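Local coordinates for protein bradyzoite surface antigen BSR4 (Toxoplasma gondii, PDB 2JKS) that is a surface antigen of the bradyzoite stage, related to surface antigen glycoprotein 1 and built of two SRS domains, that binds zinc ions, at residues Gly31-Ser36 with Met40-Glu45; Ile54-Thr59 with Gln116-Glu121; Gln63-Pro68 with Val101-Asn106; Val189-Glu194 with Leu257-Thr262; Cys218-Lys223 with Thr302-Val307. All blocks are in the same frame, centred on the assembly; numbering follows the deposited sequence.

Overall arrangement
The chain folds into two SRS domains, and the five contacts lie in two groups. Interactions 1, 2 and 3 share the first domain, where their centres are about 7 to 12 Å apart and each joins its two facing sheets; Phe-44 O to Trp-118 N and Ser-119 O to Lys-104 N are probable hydrogen bonds knitting them together. Interactions 4 and 5 lie in the second domain, centres about 16 Å apart, with strands 187-191 and 301-307 side by side in one sheet. Between interactions 1 and 5 the nearest atoms are about 20 Å apart. Two zinc ions are bound at interaction 4, and another lies about 9 Å from the side chain of Met-40 in interaction 1.

Interaction 1. Residues Gly31-Ser36 with Met40-Glu45; sequences GSLTLS and MTATFE
The carbonyl oxygen of Ser-36 is met by the thioether arm of Met-40: SD approaches O at 3.1 Å, and CG lies 3.5 Å from the same oxygen. The contact is close and polar, but it is not a hydrogen bond. Met-40 is bent twice to make it, with chi2 at -66° and chi3 at -94°, which folds the sulfur back toward the end of segment 31-36 although the CB of Met-40 points away from that segment. No hydrogen bond joins the two segments, and the remainder is van der Waals packing of leucine methyls on Ala-42 and on the peptide before it. Leu-35 reaches over the start of segment 40-45, its CD2 lying against the backbone at Thr-41 C (3.6 Å). The same methyl also meets the CB of Ala-42 at 3.9 Å. Leu-33, two residues earlier, sets its CD1 4.0 Å from that CB, so Ala-42 receives leucine methyls from two residues. The strands run nearly antiparallel, 153° between directions, with axes 7.7 Å apart at closest approach. This is a beta-arch: a short turn carries the chain from strand 29-35 in one sheet to strand 41-47 in the facing sheet of the SRS sandwich, and the strands meet through side chains instead of backbone bonds. Strand 29-35 is hydrogen-bonded to strand 152-161, and Leu-33 also packs on Leu-157 and Val-159 of that strand. Thr-43 turns away from the arch, and its OG1 hydrogen-bonds to Asp-13 OD1. At the turn, the side chain of Met-40 comes within about 5 Å of the side chain of the zinc ligand His-123.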
# COMPACT_ATOMS: atom_id res chain seq x y z
N GLY A 31 -3.49 -18.13 11.90
CA GLY A 31 -4.67 -17.33 11.72
C GLY A 31 -4.23 -16.04 11.09
O GLY A 31 -3.04 -15.86 10.87
N SER A 32 -5.19 -15.17 10.76
CA SER A 32 -4.90 -13.95 9.98
C SER A 32 -5.70 -12.85 10.54
O SER A 32 -6.70 -13.10 11.19
CB SER A 32 -5.28 -14.09 8.51
OG SER A 32 -4.36 -14.98 7.93
N LEU A 33 -5.27 -11.61 10.28
CA LEU A 33 -6.18 -10.46 10.41
C LEU A 33 -5.75 -9.42 9.38
O LEU A 33 -4.67 -9.53 8.80
CB LEU A 33 -6.16 -9.90 11.80
CG LEU A 33 -4.81 -9.51 12.34
CD1 LEU A 33 -4.55 -7.98 12.05
CD2 LEU A 33 -4.87 -9.75 13.84
N THR A 34 -6.61 -8.43 9.11
CA THR A 34 -6.33 -7.44 8.06
C THR A 34 -6.35 -6.04 8.64
O THR A 34 -7.28 -5.70 9.39
CB THR A 34 -7.38 -7.56 6.90
OG1 THR A 34 -7.25 -8.85 6.32
CG2 THR A 34 -7.19 -6.46 5.82
N LEU A 35 -5.33 -5.24 8.32
CA LEU A 35 -5.36 -3.81 8.63
C LEU A 35 -5.70 -3.02 7.37
O LEU A 35 -5.33 -3.40 6.25
CB LEU A 35 -4.05 -3.30 9.25
CG LEU A 35 -3.66 -3.91 10.60
CD1 LEU A 35 -2.28 -3.46 11.00
CD2 LEU A 35 -4.71 -3.59 11.70
N SER A 36 -6.44 -1.93 7.58
CA SER A 36 -6.85 -1.04 6.49
C SER A 36 -7.38 0.27 7.07
O SER A 36 -7.51 0.39 8.30
CB SER A 36 -7.98 -1.66 5.66
OG SER A 36 -9.05 -2.08 6.49
N MET A 40 -6.81 0.30 11.83
CA MET A 40 -5.44 0.65 11.64
C MET A 40 -4.53 0.11 12.73
O MET A 40 -3.31 0.25 12.64
CB MET A 40 -5.34 2.18 11.60
CG MET A 40 -6.01 2.84 10.36
SD MET A 40 -5.15 2.40 8.84
CE MET A 40 -4.06 3.79 8.70
N THR A 41 -5.13 -0.48 13.76
CA THR A 41 -4.37 -0.98 14.90
C THR A 41 -4.54 -2.46 15.12
O THR A 41 -5.66 -2.93 15.31
CB THR A 41 -4.71 -0.27 16.23
OG1 THR A 41 -4.41 1.11 16.10
CG2 THR A 41 -3.88 -0.85 17.37
N ALA A 42 -3.42 -3.18 15.10
CA ALA A 42 -3.42 -4.59 15.46
C ALA A 42 -2.85 -4.82 16.88
O ALA A 42 -1.98 -4.08 17.33
CB ALA A 42 -2.60 -5.38 14.46
N THR A 43 -3.37 -5.81 17.61
CA THR A 43 -2.70 -6.20 18.84
C THR A 43 -2.38 -7.69 18.83
O THR A 43 -3.15 -8.49 18.29
CB THR A 43 -3.46 -5.79 20.13
OG1 THR A 43 -4.68 -6.52 20.20
CG2 THR A 43 -3.79 -4.29 20.14
N PHE A 44 -1.25 -8.05 19.46
CA PHE A 44 -0.77 -9.42 19.51
C PHE A 44 -0.32 -9.71 20.94
O PHE A 44 0.49 -8.99 21.49
CB PHE A 44 0.38 -9.65 18.50
CG PHE A 44 0.82 -11.10 18.36
CD1 PHE A 44 -0.11 -12.13 18.30
CD2 PHE A 44 2.18 -11.42 18.26
CE1 PHE A 44 0.28 -13.45 18.14
CE2 PHE A 44 2.59 -12.74 18.10
CZ PHE A 44 1.62 -13.76 18.03
N GLU A 45 -0.89 -10.76 21.52
CA GLU A 45 -0.52 -11.15 22.88
C GLU A 45 -0.10 -12.61 22.93
O GLU A 45 -0.67 -13.47 22.21
CB GLU A 45 -1.65 -10.85 23.85
CG GLU A 45 -1.40 -11.41 25.24
CD GLU A 45 -2.48 -11.00 26.23
OE1 GLU A 45 -3.56 -10.54 25.78
OE2 GLU A 45 -2.23 -11.16 27.47

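Interaction 2. Residues Ile54-Thr59 with Gln116-Glu121; sequences ISTIPT and QKWSLE
The two segments belong to strands of facing sheets and stay well apart: the CA atoms of Ile-54 and Gln-116, the nearest pair, are 8.9 Å from each other, and no backbone bond spans the gap. Side chains close it. Thr-56 and Trp-118 come from opposite directions and meet at the far end of the indole, where the methyl CG2 of Thr-56 lies 3.5 Å from CH2 and equally 3.5 Å from CZ2. The approach to the ring is oblique. With chi1 at 55°, Thr-56 directs its hydroxyl back to its own segment: OG1 donates to Pro-58 O over 2.7 Å, in the carbonyl plane, which helps hold the methyl toward the tryptophan. The peptide bond before Pro-58 is cis, and the chain turns there. On one face of the Trp-118 ring sits the carbonyl carbon C of Gln-116, 3.9 Å above the plane and offset toward the rim. At the more exposed end, OE1 of Gln-116 touches CB of Ile-54 at 4.2 Å, a loose contact. Around this patch of the sandwich interior, Ile-61 and Trp-103 also pack on Trp-118, strand 116-121 bonds to strands 41-47 and 104-105, and strand 53-67 lies between strands 132-141 and 83-89.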
# COMPACT_ATOMS: atom_id res chain seq x y z
N ILE A 54 8.68 -18.05 26.33
CA ILE A 54 8.11 -17.63 25.04
C ILE A 54 9.15 -16.76 24.35
O ILE A 54 9.83 -15.95 24.99
CB ILE A 54 6.79 -16.84 25.23
CG1 ILE A 54 5.82 -17.63 26.11
CG2 ILE A 54 6.14 -16.45 23.87
CD1 ILE A 54 4.48 -16.93 26.26
N SER A 55 9.32 -16.98 23.05
CA SER A 55 10.07 -16.04 22.22
C SER A 55 9.14 -15.60 21.08
O SER A 55 8.09 -16.18 20.89
CB SER A 55 11.32 -16.71 21.65
OG SER A 55 10.99 -17.81 20.82
N THR A 56 9.53 -14.56 20.35
CA THR A 56 8.79 -14.17 19.18
C THR A 56 9.50 -14.58 17.89
O THR A 56 10.67 -14.95 17.91
CB THR A 56 8.57 -12.62 19.11
OG1 THR A 56 9.84 -11.96 19.21
CG2 THR A 56 7.60 -12.14 20.23
N ILE A 57 8.75 -14.48 16.79
CA ILE A 57 9.27 -14.64 15.43
C ILE A 57 8.79 -13.40 14.64
O ILE A 57 7.59 -13.15 14.55
CB ILE A 57 8.76 -15.95 14.72
CG1 ILE A 57 9.34 -17.20 15.41
CG2 ILE A 57 9.21 -15.97 13.27
CD1 ILE A 57 8.43 -17.84 16.50
N PRO A 58 9.71 -12.58 14.15
CA PRO A 58 11.16 -12.67 14.36
C PRO A 58 11.51 -12.46 15.84
O PRO A 58 10.65 -12.10 16.63
CB PRO A 58 11.72 -11.50 13.54
CG PRO A 58 10.60 -11.08 12.65
CD PRO A 58 9.35 -11.39 13.38
N THR A 59 12.78 -12.68 16.19
CA THR A 59 13.24 -12.67 17.57
C THR A 59 13.01 -11.31 18.20
O THR A 59 12.68 -11.20 19.37
CB THR A 59 14.74 -13.16 17.65
OG1 THR A 59 15.58 -12.23 16.96
CG2 THR A 59 14.89 -14.43 16.88
N GLN A 116 3.25 -11.31 27.37
CA GLN A 116 3.63 -10.16 26.62
C GLN A 116 2.60 -9.77 25.58
O GLN A 116 1.91 -10.63 25.01
CB GLN A 116 4.97 -10.42 25.97
CG GLN A 116 6.04 -10.75 27.02
CD GLN A 116 7.15 -11.61 26.46
OE1 GLN A 116 7.16 -12.84 26.61
NE2 GLN A 116 8.11 -10.96 25.82
N LYS A 117 2.49 -8.46 25.36
CA LYS A 117 1.56 -7.96 24.39
C LYS A 117 2.23 -6.81 23.62
O LYS A 117 3.04 -6.07 24.19
CB LYS A 117 0.25 -7.55 25.05
CG LYS A 117 -0.84 -7.12 24.05
CD LYS A 117 -2.16 -6.97 24.77
CE LYS A 117 -3.25 -6.39 23.93
NZ LYS A 117 -4.50 -6.47 24.77
N TRP A 118 1.87 -6.71 22.34
CA TRP A 118 2.41 -5.76 21.37
C TRP A 118 1.26 -5.14 20.60
O TRP A 118 0.23 -5.79 20.40
CB TRP A 118 3.38 -6.42 20.38
CG TRP A 118 4.56 -7.09 21.02
CD1 TRP A 118 5.79 -6.54 21.28
CD2 TRP A 118 4.60 -8.43 21.49
NE1 TRP A 118 6.60 -7.48 21.88
CE2 TRP A 118 5.90 -8.65 22.02
CE3 TRP A 118 3.68 -9.51 21.49
CZ2 TRP A 118 6.29 -9.88 22.57
CZ3 TRP A 118 4.06 -10.73 22.02
CH2 TRP A 118 5.36 -10.91 22.56
N SER A 119 1.48 -3.91 20.13
CA SER A 119 0.50 -3.11 19.39
C SER A 119 1.19 -2.60 18.14
O SER A 119 2.34 -2.19 18.23
CB SER A 119 0.14 -1.84 20.20
OG SER A 119 -0.82 -2.13 21.16
N LEU A 120 0.51 -2.63 16.99
CA LEU A 120 1.01 -2.01 15.75
C LEU A 120 -0.05 -1.05 15.31
O LEU A 120 -1.19 -1.45 15.03
CB LEU A 120 1.34 -3.06 14.66
CG LEU A 120 1.58 -2.54 13.22
CD1 LEU A 120 2.80 -1.62 13.19
CD2 LEU A 120 1.76 -3.71 12.18
N GLU A 121 0.28 0.24 15.29
CA GLU A 121 -0.71 1.24 14.88
C GLU A 121 -0.23 1.87 13.56
O GLU A 121 0.76 2.56 13.52
CB GLU A 121 -0.88 2.33 15.97
CG GLU A 121 -1.71 3.53 15.48
CD GLU A 121 -1.70 4.65 16.47
OE1 GLU A 121 -0.59 5.21 16.73
OE2 GLU A 121 -2.78 4.99 16.98

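Interaction 3. Residues Gln63-Pro68 with Val101-Asn106; sequences QNVCDP and VNWKVN
The indole of Trp-103 takes Val-65 at its edge: the methyl CG1 of Val-65 lies in the ring plane, 3.7 Å from NE1 and the same distance from CD1, against the pyrrole rim. The two side chains cross at about a right angle. CG1 is the branch of Val-65 anti to the carbonyl carbon (chi1 -60°), and this turns it to the indole. The second flat group, the amide of Asn-102, works through water. Its ND2 stands 3.6 Å from Gln-63 O, with no direct hydrogen bond between them, and two waters bridge the pair. One water accepts from ND2 of Asn-102 at 2.9 Å and the other at 2.6 Å. Each in turn donates to the carbonyl oxygen of Gln-63, at 2.8 Å in both cases. This amide nitrogen and this backbone oxygen are thus each gripped twice, in a closed hydrogen-bonded cycle of ND2, the Gln-63 oxygen and two waters. The contact therefore grades from the buried valine-indole contact to a water-bridged polar side. Cys-66, next to Val-65, is tied by a disulfide to Cys-77. Between the facing sheets, Val-65 also packs on Phe-134 and Val-136 of strand 132-141, while Trp-103 meets that same Val-136 and Leu-120 of strand 116-121, which neighbours strand 104-105.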
# COMPACT_ATOMS: atom_id res chain seq x y z
N GLN A 63 11.48 -4.60 16.06
CA GLN A 63 12.36 -4.15 15.00
C GLN A 63 12.00 -4.74 13.66
O GLN A 63 12.09 -4.04 12.65
CB GLN A 63 13.83 -4.46 15.32
CG GLN A 63 14.41 -3.56 16.42
CD GLN A 63 15.96 -3.63 16.53
OE1 GLN A 63 16.65 -4.28 15.71
NE2 GLN A 63 16.50 -2.93 17.54
N ASN A 64 11.58 -6.00 13.65
CA ASN A 64 11.38 -6.72 12.41
C ASN A 64 10.03 -7.45 12.35
O ASN A 64 9.41 -7.71 13.38
CB ASN A 64 12.52 -7.74 12.20
CG ASN A 64 13.89 -7.09 12.03
OD1 ASN A 64 14.16 -6.42 11.03
ND2 ASN A 64 14.75 -7.28 13.02
N VAL A 65 9.57 -7.73 11.13
CA VAL A 65 8.49 -8.70 10.86
C VAL A 65 9.01 -9.71 9.83
O VAL A 65 10.12 -9.55 9.33
CB VAL A 65 7.16 -8.00 10.39
CG1 VAL A 65 6.63 -7.02 11.44
CG2 VAL A 65 7.36 -7.28 9.06
N CYS A 66 8.26 -10.77 9.54
CA CYS A 66 8.63 -11.71 8.51
C CYS A 66 7.91 -11.42 7.20
O CYS A 66 6.71 -11.17 7.19
CB CYS A 66 8.33 -13.15 8.94
SG CYS A 66 9.08 -13.51 10.52
N ASP A 67 8.66 -11.44 6.11
CA ASP A 67 8.08 -11.38 4.76
C ASP A 67 8.05 -12.80 4.17
O ASP A 67 9.09 -13.32 3.76
CB ASP A 67 8.94 -10.49 3.84
CG ASP A 67 8.28 -10.24 2.48
OD1 ASP A 67 7.30 -10.92 2.11
OD2 ASP A 67 8.76 -9.33 1.79
N PRO A 68 6.86 -13.43 4.10
CA PRO A 68 6.95 -14.79 3.56
C PRO A 68 7.39 -14.88 2.09
O PRO A 68 7.64 -15.98 1.59
CB PRO A 68 5.52 -15.34 3.75
CG PRO A 68 4.89 -14.44 4.73
CD PRO A 68 5.48 -13.08 4.47
N VAL A 101 8.07 2.43 11.29
CA VAL A 101 6.88 1.85 11.95
C VAL A 101 7.24 0.51 12.54
O VAL A 101 7.86 -0.31 11.87
CB VAL A 101 5.64 1.62 10.97
CG1 VAL A 101 4.34 2.00 11.70
CG2 VAL A 101 5.78 2.33 9.65
N ASN A 102 6.90 0.28 13.81
CA ASN A 102 7.27 -0.99 14.44
C ASN A 102 6.16 -1.37 15.36
O ASN A 102 5.41 -0.49 15.86
CB ASN A 102 8.53 -0.88 15.33
CG ASN A 102 9.73 -0.30 14.65
OD1 ASN A 102 10.15 0.83 14.96
ND2 ASN A 102 10.34 -1.07 13.78
N TRP A 103 6.07 -2.67 15.63
CA TRP A 103 5.25 -3.17 16.73
C TRP A 103 5.86 -2.60 18.00
O TRP A 103 7.06 -2.47 18.10
CB TRP A 103 5.33 -4.67 16.82
CG TRP A 103 4.52 -5.42 15.78
CD1 TRP A 103 4.92 -5.79 14.53
CD2 TRP A 103 3.17 -5.89 15.92
NE1 TRP A 103 3.92 -6.46 13.88
CE2 TRP A 103 2.83 -6.56 14.72
CE3 TRP A 103 2.23 -5.82 16.96
CZ2 TRP A 103 1.55 -7.19 14.52
CZ3 TRP A 103 0.98 -6.42 16.77
CH2 TRP A 103 0.64 -7.08 15.54
N LYS A 104 5.01 -2.30 18.97
CA LYS A 104 5.44 -1.70 20.22
C LYS A 104 5.02 -2.60 21.35
O LYS A 104 3.86 -2.96 21.46
CB LYS A 104 4.80 -0.35 20.43
CG LYS A 104 5.47 0.74 19.66
CD LYS A 104 4.69 1.98 19.80
CE LYS A 104 5.33 3.10 18.94
NZ LYS A 104 4.53 4.34 19.16
N VAL A 105 5.98 -2.94 22.21
CA VAL A 105 5.65 -3.65 23.44
C VAL A 105 4.73 -2.80 24.38
O VAL A 105 4.87 -1.58 24.51
CB VAL A 105 6.94 -4.18 24.14
CG1 VAL A 105 7.61 -3.11 24.86
CG2 VAL A 105 6.59 -5.34 25.07
N ASN A 106 3.75 -3.45 24.97
CA ASN A 106 2.93 -2.77 25.94
C ASN A 106 3.65 -2.87 27.29
O ASN A 106 4.02 -3.95 27.77
CB ASN A 106 1.47 -3.25 25.88
CG ASN A 106 0.81 -3.00 24.47
OD1 ASN A 106 1.41 -2.36 23.57
ND2 ASN A 106 -0.42 -3.48 24.30
O HOH W 1 9.56 -3.13 11.89
O HOH W 2 12.60 -1.28 12.44

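Interaction 4. Residues Val189-Glu194 with Leu257-Thr262. With ZN (zinc ion), chain B; ZN (zinc ion), chain E.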
# COMPACT_ATOMS: atom_id res chain seq x y z
N VAL A 189 -11.15 14.72 -11.46
CA VAL A 189 -10.38 15.92 -11.24
C VAL A 189 -10.92 17.02 -12.15
O VAL A 189 -11.20 16.79 -13.34
CB VAL A 189 -8.86 15.73 -11.58
CG1 VAL A 189 -8.12 17.06 -11.35
CG2 VAL A 189 -8.22 14.59 -10.76
N GLU A 190 -11.14 18.21 -11.60
CA GLU A 190 -11.52 19.33 -12.45
C GLU A 190 -10.34 20.23 -12.70
O GLU A 190 -9.56 20.51 -11.76
CB GLU A 190 -12.56 20.21 -11.73
CG GLU A 190 -12.65 21.62 -12.46
CD GLU A 190 -13.15 22.70 -11.54
OE1 GLU A 190 -14.27 22.47 -11.01
OE2 GLU A 190 -12.42 23.71 -11.32
N MET A 191 -10.20 20.71 -13.94
CA MET A 191 -9.25 21.79 -14.19
C MET A 191 -10.04 22.96 -14.76
O MET A 191 -11.07 22.79 -15.43
CB MET A 191 -8.12 21.38 -15.15
CG MET A 191 -7.26 20.16 -14.67
SD MET A 191 -5.98 19.69 -15.87
CE MET A 191 -4.81 21.03 -15.73
N SER A 192 -9.57 24.14 -14.47
CA SER A 192 -10.28 25.38 -14.88
C SER A 192 -9.27 26.48 -14.64
O SER A 192 -8.13 26.22 -14.21
CB SER A 192 -11.58 25.58 -14.04
OG SER A 192 -11.29 25.65 -12.62
N THR A 193 -9.65 27.71 -14.95
CA THR A 193 -8.78 28.84 -14.76
C THR A 193 -8.09 28.86 -13.40
O THR A 193 -6.89 29.01 -13.36
CB THR A 193 -9.55 30.19 -15.00
OG1 THR A 193 -10.15 30.15 -16.31
CG2 THR A 193 -8.59 31.36 -15.03
N GLU A 194 -8.86 28.73 -12.31
CA GLU A 194 -8.32 28.80 -10.95
C GLU A 194 -7.59 27.54 -10.51
O GLU A 194 -6.80 27.57 -9.54
CB GLU A 194 -9.43 29.05 -9.95
CG GLU A 194 -10.13 30.41 -10.14
CD GLU A 194 -11.47 30.46 -9.45
OE1 GLU A 194 -11.68 29.90 -8.35
OE2 GLU A 194 -12.35 31.07 -10.01
N LEU A 257 1.02 18.67 -15.02
CA LEU A 257 0.54 19.47 -16.15
C LEU A 257 0.09 20.85 -15.63
O LEU A 257 -0.59 20.92 -14.62
CB LEU A 257 -0.64 18.75 -16.82
CG LEU A 257 -1.37 19.51 -17.91
CD1 LEU A 257 -0.50 19.68 -19.13
CD2 LEU A 257 -2.67 18.76 -18.29
N THR A 258 0.56 21.92 -16.28
CA THR A 258 0.13 23.30 -15.99
C THR A 258 -0.37 23.87 -17.29
O THR A 258 0.41 24.03 -18.24
CB THR A 258 1.28 24.17 -15.46
OG1 THR A 258 1.84 23.54 -14.30
CG2 THR A 258 0.78 25.60 -15.12
N ILE A 259 -1.68 24.11 -17.37
CA ILE A 259 -2.25 24.77 -18.51
C ILE A 259 -2.19 26.27 -18.22
O ILE A 259 -2.84 26.68 -17.30
CB ILE A 259 -3.75 24.36 -18.75
CG1 ILE A 259 -3.89 22.85 -19.05
CG2 ILE A 259 -4.35 25.16 -19.86
CD1 ILE A 259 -5.34 22.36 -18.88
N PRO A 260 -1.42 27.06 -19.01
CA PRO A 260 -1.37 28.51 -18.76
C PRO A 260 -2.79 29.11 -18.70
O PRO A 260 -3.70 28.69 -19.44
CB PRO A 260 -0.56 29.05 -19.96
CG PRO A 260 0.24 27.86 -20.43
CD PRO A 260 -0.55 26.66 -20.13
N GLN A 261 -3.03 30.01 -17.75
CA GLN A 261 -4.45 30.33 -17.44
C GLN A 261 -5.25 30.92 -18.59
O GLN A 261 -6.45 30.79 -18.62
CB GLN A 261 -4.58 31.19 -16.19
CG GLN A 261 -3.99 30.52 -14.96
CD GLN A 261 -4.01 31.38 -13.73
OE1 GLN A 261 -3.25 32.34 -13.63
NE2 GLN A 261 -4.84 31.03 -12.78
N THR A 262 -4.59 31.58 -19.52
CA THR A 262 -5.23 32.13 -20.70
C THR A 262 -5.37 31.12 -21.87
O THR A 262 -5.90 31.46 -22.93
CB THR A 262 -4.48 33.39 -21.22
OG1 THR A 262 -3.14 33.05 -21.61
CG2 THR A 262 -4.43 34.48 -20.11
ZN ZN B . -15.35 23.86 -10.07
ZN ZN E . -12.14 33.22 -10.78
O HOH W 3 -8.99 31.23 -18.99
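Met-191 and Ile-259 form the tight half of the contact: the methyl CE of Met-191 presses on CD1 of Ile-259 at 3.5 Å, closer than usual for two carbons. The methionine chain bends only at its last torsion (chi3 72°), which brings CE 4.0 Å from CD2 of Leu-257 as well. This half is buried and wholly apolar. Toward solvent the join becomes polar and sparser. Gln-261 NE2 donates to Thr-193 O over 2.9 Å, nearly straight at 167°, with the donor 37° above the carbonyl plane. A water donates to Gln-261 O at 2.6 Å and is also hydrogen-bonded to Thr-193 OG1, a second, indirect link. Beside it, two carboxylates carry zinc: OE1 of Glu-190 binds one ion at 2.0 Å together with His-311 and His-313, and OE2 of Glu-194 binds another at 2.3 Å with His-312. These histidines belong to the C-terminal run, probably a purification tag. Ser-192 OG donates to Glu-190 OE2 at 2.6 Å and probably helps orient that ligand. Strands 187-191 and 254-258 lie in the two facing sheets of the second SRS domain, with Phe-271 of strand 269-277 and Leu-198 of strand 197-201 packed against Met-191.

Interaction 5. Residues Cys218-Lys223 with Thr302-Val307; sequences CVADSK and TVLVTV
A loop bends over an extended strand here, with the CA atoms of Ala-220 and Leu-304 nearest at 6.9 Å and no hydrogen bond between the segments. Residues 220-222 have helical backbone angles, and Lys-223 N bonds to Ala-220 O, closing a type I beta turn; Lys-223 itself takes a left-handed conformation (phi 49°). Leu-304 stands up from the strand into this turn; both its methyls are touched by the lysine, and CD1 also by Ala-220. CD1 meets the CB of Ala-220 at 3.7 Å, and CD2 lies 3.8 Å from CD of Lys-223. The lysine chain, bent at chi2 (-57°) and again at chi4 (-144°), runs obliquely across the leucine, so that its aliphatic part covers the methyls and NZ, itself lying against CD1, makes a weak bond with Ala-220 O at 3.3 Å. NZ has another weak partner in Gln-270 OE1. The strand is 301-307, in one sheet of the second SRS domain between strands 187-191 and 269-277; the loop lies on the outer surface of that sheet, and its start is anchored by the disulfide of Cys-218 with Cys-228. Thr-302, two residues before Leu-304 and with its CB likewise toward the loop, sets its methyl CG2 3.7 Å from Lys-223 O. Its hydroxyl is engaged just beyond the turn, where OG1 is hydrogen-bonded to Val-225 N, and its side chain also rests on Leu-272 of strand 269-277.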
# COMPACT_ATOMS: atom_id res chain seq x y z
N CYS A 218 -5.32 9.41 -23.00
CA CYS A 218 -6.24 8.33 -23.36
C CYS A 218 -7.62 8.95 -23.60
O CYS A 218 -8.12 9.75 -22.77
CB CYS A 218 -6.36 7.27 -22.25
SG CYS A 218 -4.81 6.65 -21.52
N VAL A 219 -8.24 8.63 -24.73
CA VAL A 219 -9.65 9.04 -24.91
C VAL A 219 -10.50 8.70 -23.66
O VAL A 219 -10.42 7.58 -23.12
CB VAL A 219 -10.27 8.44 -26.19
CG1 VAL A 219 -11.69 9.02 -26.40
CG2 VAL A 219 -9.37 8.79 -27.35
N ALA A 220 -11.29 9.68 -23.21
CA ALA A 220 -11.92 9.56 -21.91
C ALA A 220 -13.08 8.56 -21.91
O ALA A 220 -13.42 8.08 -20.85
CB ALA A 220 -12.35 10.94 -21.39
N ASP A 221 -13.63 8.21 -23.10
CA ASP A 221 -14.85 7.32 -23.20
C ASP A 221 -14.69 5.98 -22.50
O ASP A 221 -15.62 5.46 -21.92
CB ASP A 221 -15.26 7.00 -24.66
CG ASP A 221 -14.98 8.13 -25.64
OD1 ASP A 221 -14.86 9.31 -25.22
OD2 ASP A 221 -14.89 7.82 -26.87
N SER A 222 -13.48 5.42 -22.54
CA SER A 222 -13.25 4.12 -21.88
C SER A 222 -13.40 4.16 -20.35
O SER A 222 -13.66 3.14 -19.74
CB SER A 222 -11.83 3.59 -22.21
OG SER A 222 -10.87 4.25 -21.36
N LYS A 223 -13.23 5.34 -19.74
CA LYS A 223 -13.17 5.47 -18.26
C LYS A 223 -12.23 4.48 -17.55
O LYS A 223 -12.38 4.14 -16.37
CB LYS A 223 -14.62 5.50 -17.65
CG LYS A 223 -15.62 6.43 -18.35
CD LYS A 223 -15.18 7.88 -18.42
CE LYS A 223 -16.35 8.89 -18.80
NZ LYS A 223 -15.84 10.01 -19.69
N THR A 302 -7.10 5.33 -12.60
CA THR A 302 -7.57 6.10 -13.72
C THR A 302 -7.91 7.49 -13.23
O THR A 302 -8.67 7.62 -12.25
CB THR A 302 -8.87 5.44 -14.33
OG1 THR A 302 -8.58 4.12 -14.78
CG2 THR A 302 -9.49 6.29 -15.42
N VAL A 303 -7.39 8.51 -13.92
CA VAL A 303 -7.69 9.85 -13.53
C VAL A 303 -8.49 10.46 -14.67
O VAL A 303 -7.93 10.68 -15.76
CB VAL A 303 -6.39 10.68 -13.22
CG1 VAL A 303 -6.76 12.10 -12.80
CG2 VAL A 303 -5.55 9.91 -12.14
N LEU A 304 -9.78 10.72 -14.40
CA LEU A 304 -10.68 11.34 -15.36
C LEU A 304 -10.77 12.81 -15.14
O LEU A 304 -11.33 13.28 -14.15
CB LEU A 304 -12.08 10.73 -15.24
CG LEU A 304 -13.08 11.29 -16.25
CD1 LEU A 304 -12.66 11.00 -17.69
CD2 LEU A 304 -14.43 10.62 -15.93
N VAL A 305 -10.19 13.55 -16.07
CA VAL A 305 -10.09 15.00 -15.95
C VAL A 305 -11.17 15.67 -16.80
O VAL A 305 -11.29 15.42 -18.00
CB VAL A 305 -8.70 15.53 -16.34
CG1 VAL A 305 -8.63 17.05 -16.08
CG2 VAL A 305 -7.55 14.73 -15.60
N THR A 306 -11.91 16.57 -16.16
CA THR A 306 -12.82 17.41 -16.84
C THR A 306 -12.26 18.82 -16.84
O THR A 306 -12.12 19.44 -15.79
CB THR A 306 -14.22 17.37 -16.20
OG1 THR A 306 -14.69 16.00 -16.13
CG2 THR A 306 -15.24 18.23 -17.03
N VAL A 307 -11.97 19.34 -18.03
CA VAL A 307 -11.48 20.69 -18.17
C VAL A 307 -12.69 21.62 -18.39
O VAL A 307 -13.38 21.58 -19.45
CB VAL A 307 -10.43 20.84 -19.28
CG1 VAL A 307 -9.89 22.26 -19.27
CG2 VAL A 307 -9.31 19.82 -19.11